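Local structure of catalase (4QOL) at residues 176-181 and 461-466; 168-173 and 456-461. The protein breaks down hydrogen peroxide to water and oxygen as a heme catalase, and also shows peroxidase-like reactivity toward phenolic substrates at its heme site. One frame throughout, in Å; residues are numbered along the deposited sequence.

Both contacts dock helix 453-466 on the consecutive helices 161-169 and 175-181, with centres about 8 Å apart and C461 common to both. Contact 1, between 176-181 and 461-466, is wholly buried and rests on one phenylalanine ring reaching from one helix to the other. Contact 2, between 168-173 and 456-461, is partly buried: the backbones come closer, small T169 and A459 meet, and leucines close the more exposed side. Neither has a hydrogen bond between its own segments, but N462 of contact 1 probably donates from ND2 to T169 O of contact 2, and L178 CD1 packs on M168 CB.

Contact 1: 176-181 and 461-466; sequences HMLTWL and CNFYRA
F463 lays the outer end of its ring against L178 and T179, bridging two helices whose nearest CA atoms, those of T179 and F463, are 8.4 Å apart. L178 meets the ring at its edge, close to the ring plane, with CB 4.0 Å from F463 CZ. T179 comes in obliquely by its hydroxyl end: OG1 is 3.9 Å from F463 CE1 and 4.1 Å from F463 CD1. The T179 and F463 side chains run past one another in opposing senses, OG1 lying nearest CE1. F463 does not start out aimed at helix 175-181; with CG anti to its carbonyl carbon (chi1 -64°), the ring still swings its CZ end across the gap. T179 OG1, anti to the carbonyl carbon and beside the backbone N (chi1 -56°), is the branch turned to the ring. The hydroxyl's polar partners lie outside the two segments: it hydrogen-bonds with T175 O, one turn back in its helix, and with Y470 OH, and these two bonds hold the buried group where it touches F463. Y470 also meets the F463 ring, their planes about 30° apart. W165 of helix 161-169 touches both L178 and F463, extending the apolar cluster around the ring, while A425 of helix 423-431 touches T179 and A466. The interface buries just 113 Å² between the segments, and its grip comes from one large side chain filling the gap, with no hydrogen bond across. With the L178 side chain about 14 Å from a bound heme, this is the C-terminal helical domain of heme catalases, here helix 453-466 in the catalase-related immune-responsive range, packed against a helix that lies in sequence between strands of the beta-barrel.

Contact 2: 168-173 and 456-461; sequences MTLTPE and KLLAIC
T169 and L458 lie obliquely across each other, L458 CD2 sitting 3.6 Å from T169 CB and 3.5 Å from T169 O. The leucine reaches there because its CG is anti to the backbone N (chi1 -178°), which sends the branched end toward the last turn of helix 161-169. L170 meets the same methyl at about a right angle, its CD2 3.8 Å from L458 CD2, and closes the more exposed side. The methyl branch of T169 turns to A459: CG2 is 3.5 Å from A459 N and 3.6 Å from A459 CB, and with side chains this small, T169 CA and A459 CA come to 5.4 Å. Cutting L458 back to an alanine would probably open a gap beside T169 CB and cost L170 CD2 its neighbour on this helix. T169 OG1 hydrogen-bonds back to W165 O and D166 O in its own helix, while CG2 faces helix 453-466. N387 of a second subunit packs on L170. Close apolar fit, with the polar groups of T169 served by its own helix and by N462, implies that shape more than polarity joins these segments.

Contact 1: 176-181 and 461-466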
loop_
_atom_site.group_PDB
_atom_site.type_symbol
_atom_site.label_atom_id
_atom_site.label_comp_id
_atom_site.label_asym_id
_atom_site.label_seq_id
_atom_site.Cartn_x
_atom_site.Cartn_y
_atom_site.Cartn_z
ATOM N N HIS A 176 -9.707 -34.983 -17.310
ATOM C CA HIS A 176 -10.940 -35.176 -16.561
ATOM C C HIS A 176 -11.693 -33.841 -16.336
ATOM O O HIS A 176 -12.890 -33.741 -16.645
ATOM C CB HIS A 176 -10.645 -35.914 -15.244
ATOM C CG HIS A 176 -11.869 -36.428 -14.542
ATOM N ND1 HIS A 176 -11.829 -36.885 -13.228
ATOM C CD2 HIS A 176 -13.139 -36.606 -14.966
ATOM C CE1 HIS A 176 -13.039 -37.261 -12.870
ATOM N NE2 HIS A 176 -13.855 -37.096 -13.905
ATOM N N MET A 177 -10.998 -32.807 -15.860
ATOM C CA MET A 177 -11.641 -31.551 -15.649
ATOM C C MET A 177 -12.302 -30.991 -16.897
ATOM O O MET A 177 -13.428 -30.472 -16.844
ATOM C CB MET A 177 -10.671 -30.531 -15.084
ATOM C CG MET A 177 -11.292 -29.171 -14.842
ATOM S SD MET A 177 -12.392 -29.248 -13.418
ATOM C CE MET A 177 -12.446 -27.507 -12.933
ATOM N N LEU A 178 -11.573 -31.049 -17.983
ATOM C CA LEU A 178 -12.080 -30.451 -19.228
ATOM C C LEU A 178 -13.326 -31.197 -19.718
ATOM O O LEU A 178 -14.254 -30.657 -20.338
ATOM C CB LEU A 178 -11.017 -30.470 -20.273
ATOM C CG LEU A 178 -9.809 -29.603 -19.928
ATOM C CD1 LEU A 178 -8.694 -29.809 -20.944
ATOM C CD2 LEU A 178 -10.216 -28.141 -19.943
ATOM N N THR A 179 -13.398 -32.484 -19.395
ATOM C CA THR A 179 -14.581 -33.285 -19.709
ATOM C C THR A 179 -15.849 -32.898 -18.915
ATOM O O THR A 179 -16.977 -33.088 -19.414
ATOM C CB THR A 179 -14.259 -34.789 -19.533
ATOM O OG1 THR A 179 -13.124 -35.104 -20.365
ATOM C CG2 THR A 179 -15.427 -35.677 -19.870
ATOM N N TRP A 180 -15.671 -32.309 -17.717
ATOM C CA TRP A 180 -16.759 -31.664 -17.009
ATOM C C TRP A 180 -17.032 -30.229 -17.451
ATOM O O TRP A 180 -18.164 -29.867 -17.659
ATOM C CB TRP A 180 -16.451 -31.627 -15.469
ATOM C CG TRP A 180 -16.523 -32.864 -14.745
ATOM C CD1 TRP A 180 -15.632 -33.914 -14.783
ATOM C CD2 TRP A 180 -17.496 -33.221 -13.753
ATOM N NE1 TRP A 180 -15.983 -34.829 -13.901
ATOM C CE2 TRP A 180 -17.142 -34.471 -13.272
ATOM C CE3 TRP A 180 -18.656 -32.630 -13.279
ATOM C CZ2 TRP A 180 -17.878 -35.150 -12.279
ATOM C CZ3 TRP A 180 -19.393 -33.321 -12.294
ATOM C CH2 TRP A 180 -19.000 -34.537 -11.821
ATOM N N LEU A 181 -15.965 -29.440 -17.560
ATOM C CA LEU A 181 -16.060 -28.011 -17.895
ATOM C C LEU A 181 -16.700 -27.772 -19.260
ATOM O O LEU A 181 -17.378 -26.743 -19.440
ATOM C CB LEU A 181 -14.681 -27.392 -17.891
ATOM C CG LEU A 181 -14.643 -25.871 -18.052
ATOM C CD1 LEU A 181 -15.451 -25.132 -16.994
ATOM C CD2 LEU A 181 -13.173 -25.384 -18.043
ATOM N N CYS A 461 -6.164 -36.304 -29.218
ATOM C CA CYS A 461 -5.497 -37.494 -28.729
ATOM C C CYS A 461 -5.694 -37.710 -27.245
ATOM O O CYS A 461 -5.853 -38.849 -26.794
ATOM C CB CYS A 461 -4.018 -37.446 -29.100
ATOM S SG CYS A 461 -3.847 -37.651 -30.943
ATOM N N ASN A 462 -5.674 -36.632 -26.452
ATOM C CA ASN A 462 -5.925 -36.830 -25.026
ATOM C C ASN A 462 -7.332 -37.354 -24.764
ATOM O O ASN A 462 -7.520 -38.206 -23.915
ATOM C CB ASN A 462 -5.681 -35.495 -24.241
ATOM C CG ASN A 462 -4.210 -35.102 -24.143
ATOM O OD1 ASN A 462 -3.338 -35.920 -24.212
ATOM N ND2 ASN A 462 -3.961 -33.836 -23.876
ATOM N N PHE A 463 -8.320 -36.795 -25.449
ATOM C CA PHE A 463 -9.706 -37.243 -25.253
ATOM C C PHE A 463 -9.918 -38.645 -25.864
ATOM O O PHE A 463 -10.666 -39.437 -25.313
ATOM C CB PHE A 463 -10.688 -36.207 -25.828
ATOM C CG PHE A 463 -10.614 -34.874 -25.105
ATOM C CD1 PHE A 463 -10.815 -34.827 -23.767
ATOM C CD2 PHE A 463 -10.395 -33.666 -25.788
ATOM C CE1 PHE A 463 -10.773 -33.624 -23.067
ATOM C CE2 PHE A 463 -10.358 -32.419 -25.122
ATOM C CZ PHE A 463 -10.540 -32.424 -23.739
ATOM N N TYR A 464 -9.133 -38.973 -26.908
ATOM C CA TYR A 464 -9.170 -40.333 -27.488
ATOM C C TYR A 464 -8.690 -41.376 -26.419
ATOM O O TYR A 464 -9.271 -42.453 -26.268
ATOM C CB TYR A 464 -8.294 -40.391 -28.739
ATOM C CG TYR A 464 -8.537 -41.648 -29.565
ATOM C CD1 TYR A 464 -7.919 -42.834 -29.230
ATOM C CD2 TYR A 464 -9.433 -41.613 -30.594
ATOM C CE1 TYR A 464 -8.167 -43.989 -29.947
ATOM C CE2 TYR A 464 -9.679 -42.738 -31.345
ATOM C CZ TYR A 464 -9.077 -43.910 -31.003
ATOM O OH TYR A 464 -9.356 -45.008 -31.786
ATOM N N ARG A 465 -7.625 -41.028 -25.680
ATOM C CA ARG A 465 -7.112 -41.908 -24.641
ATOM C C ARG A 465 -8.096 -42.069 -23.527
ATOM O O ARG A 465 -8.112 -43.133 -22.859
ATOM C CB ARG A 465 -5.807 -41.376 -24.062
ATOM C CG ARG A 465 -4.673 -41.427 -25.046
ATOM C CD ARG A 465 -3.378 -40.911 -24.426
ATOM N NE ARG A 465 -2.453 -40.665 -25.521
ATOM C CZ ARG A 465 -2.084 -39.517 -26.109
ATOM N NH1 ARG A 465 -2.417 -38.273 -25.669
ATOM N NH2 ARG A 465 -1.250 -39.632 -27.154
ATOM N N ALA A 466 -8.864 -41.035 -23.224
ATOM C CA ALA A 466 -9.979 -41.145 -22.262
ATOM C C ALA A 466 -11.006 -42.158 -22.788
ATOM O O ALA A 466 -11.375 -43.110 -22.097
ATOM C CB ALA A 466 -10.631 -39.776 -22.042
#

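Contact 2: 168-173 and 456-461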
loop_
_atom_site.group_PDB
_atom_site.type_symbol
_atom_site.label_atom_id
_atom_site.label_comp_id
_atom_site.label_asym_id
_atom_site.label_seq_id
_atom_site.Cartn_x
_atom_site.Cartn_y
_atom_site.Cartn_z
ATOM N N MET A 168 -3.195 -26.723 -21.470
ATOM C CA MET A 168 -3.955 -27.883 -21.058
ATOM C C MET A 168 -3.532 -29.164 -21.761
ATOM O O MET A 168 -3.384 -30.225 -21.108
ATOM C CB MET A 168 -5.446 -27.667 -21.222
ATOM C CG MET A 168 -6.038 -26.623 -20.335
ATOM S SD MET A 168 -5.954 -26.888 -18.561
ATOM C CE MET A 168 -6.552 -25.241 -18.086
ATOM N N THR A 169 -3.300 -29.091 -23.055
ATOM C CA THR A 169 -2.873 -30.293 -23.815
ATOM C C THR A 169 -1.538 -30.881 -23.351
ATOM O O THR A 169 -1.348 -32.101 -23.377
ATOM C CB THR A 169 -2.825 -30.025 -25.348
ATOM O OG1 THR A 169 -1.936 -28.967 -25.674
ATOM C CG2 THR A 169 -4.221 -29.785 -25.871
ATOM N N LEU A 170 -0.623 -29.986 -22.941
ATOM C CA LEU A 170 0.658 -30.289 -22.399
ATOM C C LEU A 170 0.639 -30.659 -20.885
ATOM O O LEU A 170 1.691 -31.022 -20.311
ATOM C CB LEU A 170 1.633 -29.175 -22.662
ATOM C CG LEU A 170 1.913 -28.914 -24.168
ATOM C CD1 LEU A 170 2.740 -27.659 -24.341
ATOM C CD2 LEU A 170 2.651 -30.116 -24.755
ATOM N N THR A 171 -0.562 -30.659 -20.332
ATOM C CA THR A 171 -0.856 -30.932 -18.912
ATOM C C THR A 171 -2.013 -31.891 -18.940
ATOM O O THR A 171 -3.137 -31.593 -18.551
ATOM C CB THR A 171 -1.204 -29.612 -18.204
ATOM O OG1 THR A 171 -0.136 -28.683 -18.438
ATOM C CG2 THR A 171 -1.413 -29.785 -16.730
ATOM N N PRO A 172 -1.721 -33.175 -19.379
ATOM C CA PRO A 172 -2.804 -34.135 -19.642
ATOM C C PRO A 172 -3.588 -34.570 -18.394
ATOM O O PRO A 172 -4.696 -35.073 -18.512
ATOM C CB PRO A 172 -2.067 -35.337 -20.269
ATOM C CG PRO A 172 -0.643 -35.185 -19.752
ATOM C CD PRO A 172 -0.417 -33.687 -19.765
ATOM N N GLU A 173 -3.089 -34.294 -17.186
ATOM C CA GLU A 173 -3.938 -34.472 -16.019
ATOM C C GLU A 173 -5.223 -33.600 -16.013
ATOM O O GLU A 173 -6.130 -33.852 -15.198
ATOM C CB GLU A 173 -3.117 -34.263 -14.738
ATOM C CG GLU A 173 -2.566 -32.854 -14.534
ATOM C CD GLU A 173 -1.125 -32.768 -14.981
ATOM O OE1 GLU A 173 -0.793 -33.235 -16.133
ATOM O OE2 GLU A 173 -0.315 -32.198 -14.236
ATOM N N LYS A 456 -4.446 -28.713 -31.384
ATOM C CA LYS A 456 -5.775 -29.294 -31.629
ATOM C C LYS A 456 -5.696 -30.818 -31.739
ATOM O O LYS A 456 -6.501 -31.534 -31.140
ATOM C CB LYS A 456 -6.331 -28.716 -32.929
ATOM C CG LYS A 456 -7.780 -29.071 -33.203
ATOM C CD LYS A 456 -8.154 -28.673 -34.652
ATOM C CE LYS A 456 -8.017 -27.206 -34.883
ATOM N NZ LYS A 456 -8.436 -26.861 -36.259
ATOM N N LEU A 457 -4.697 -31.306 -32.462
ATOM C CA LEU A 457 -4.431 -32.775 -32.543
ATOM C C LEU A 457 -4.150 -33.351 -31.163
ATOM O O LEU A 457 -4.640 -34.410 -30.821
ATOM C CB LEU A 457 -3.266 -33.079 -33.498
ATOM C CG LEU A 457 -2.882 -34.500 -33.795
ATOM C CD1 LEU A 457 -4.117 -35.247 -34.320
ATOM C CD2 LEU A 457 -1.727 -34.568 -34.800
ATOM N N LEU A 458 -3.285 -32.681 -30.387
ATOM C CA LEU A 458 -2.913 -33.240 -29.075
ATOM C C LEU A 458 -4.148 -33.277 -28.180
ATOM O O LEU A 458 -4.362 -34.215 -27.478
ATOM C CB LEU A 458 -1.740 -32.388 -28.488
ATOM C CG LEU A 458 -1.230 -32.905 -27.124
ATOM C CD1 LEU A 458 -0.727 -34.374 -27.163
ATOM C CD2 LEU A 458 -0.109 -31.993 -26.597
ATOM N N ALA A 459 -5.024 -32.268 -28.271
ATOM C CA ALA A 459 -6.273 -32.303 -27.503
ATOM C C ALA A 459 -7.152 -33.483 -27.864
ATOM O O ALA A 459 -7.621 -34.237 -26.986
ATOM C CB ALA A 459 -7.057 -31.009 -27.710
ATOM N N ILE A 460 -7.311 -33.688 -29.165
ATOM C CA ILE A 460 -8.048 -34.853 -29.655
ATOM C C ILE A 460 -7.485 -36.170 -29.140
ATOM O O ILE A 460 -8.196 -37.033 -28.676
ATOM C CB ILE A 460 -8.075 -34.857 -31.213
ATOM C CG1 ILE A 460 -8.966 -33.747 -31.698
ATOM C CG2 ILE A 460 -8.559 -36.192 -31.741
ATOM C CD1 ILE A 460 -8.722 -33.425 -33.140
ATOM N N CYS A 461 -6.164 -36.304 -29.218
ATOM C CA CYS A 461 -5.497 -37.494 -28.729
ATOM C C CYS A 461 -5.694 -37.710 -27.245
ATOM O O CYS A 461 -5.853 -38.849 -26.794
ATOM C CB CYS A 461 -4.018 -37.446 -29.100
ATOM S SG CYS A 461 -3.847 -37.651 -30.943
#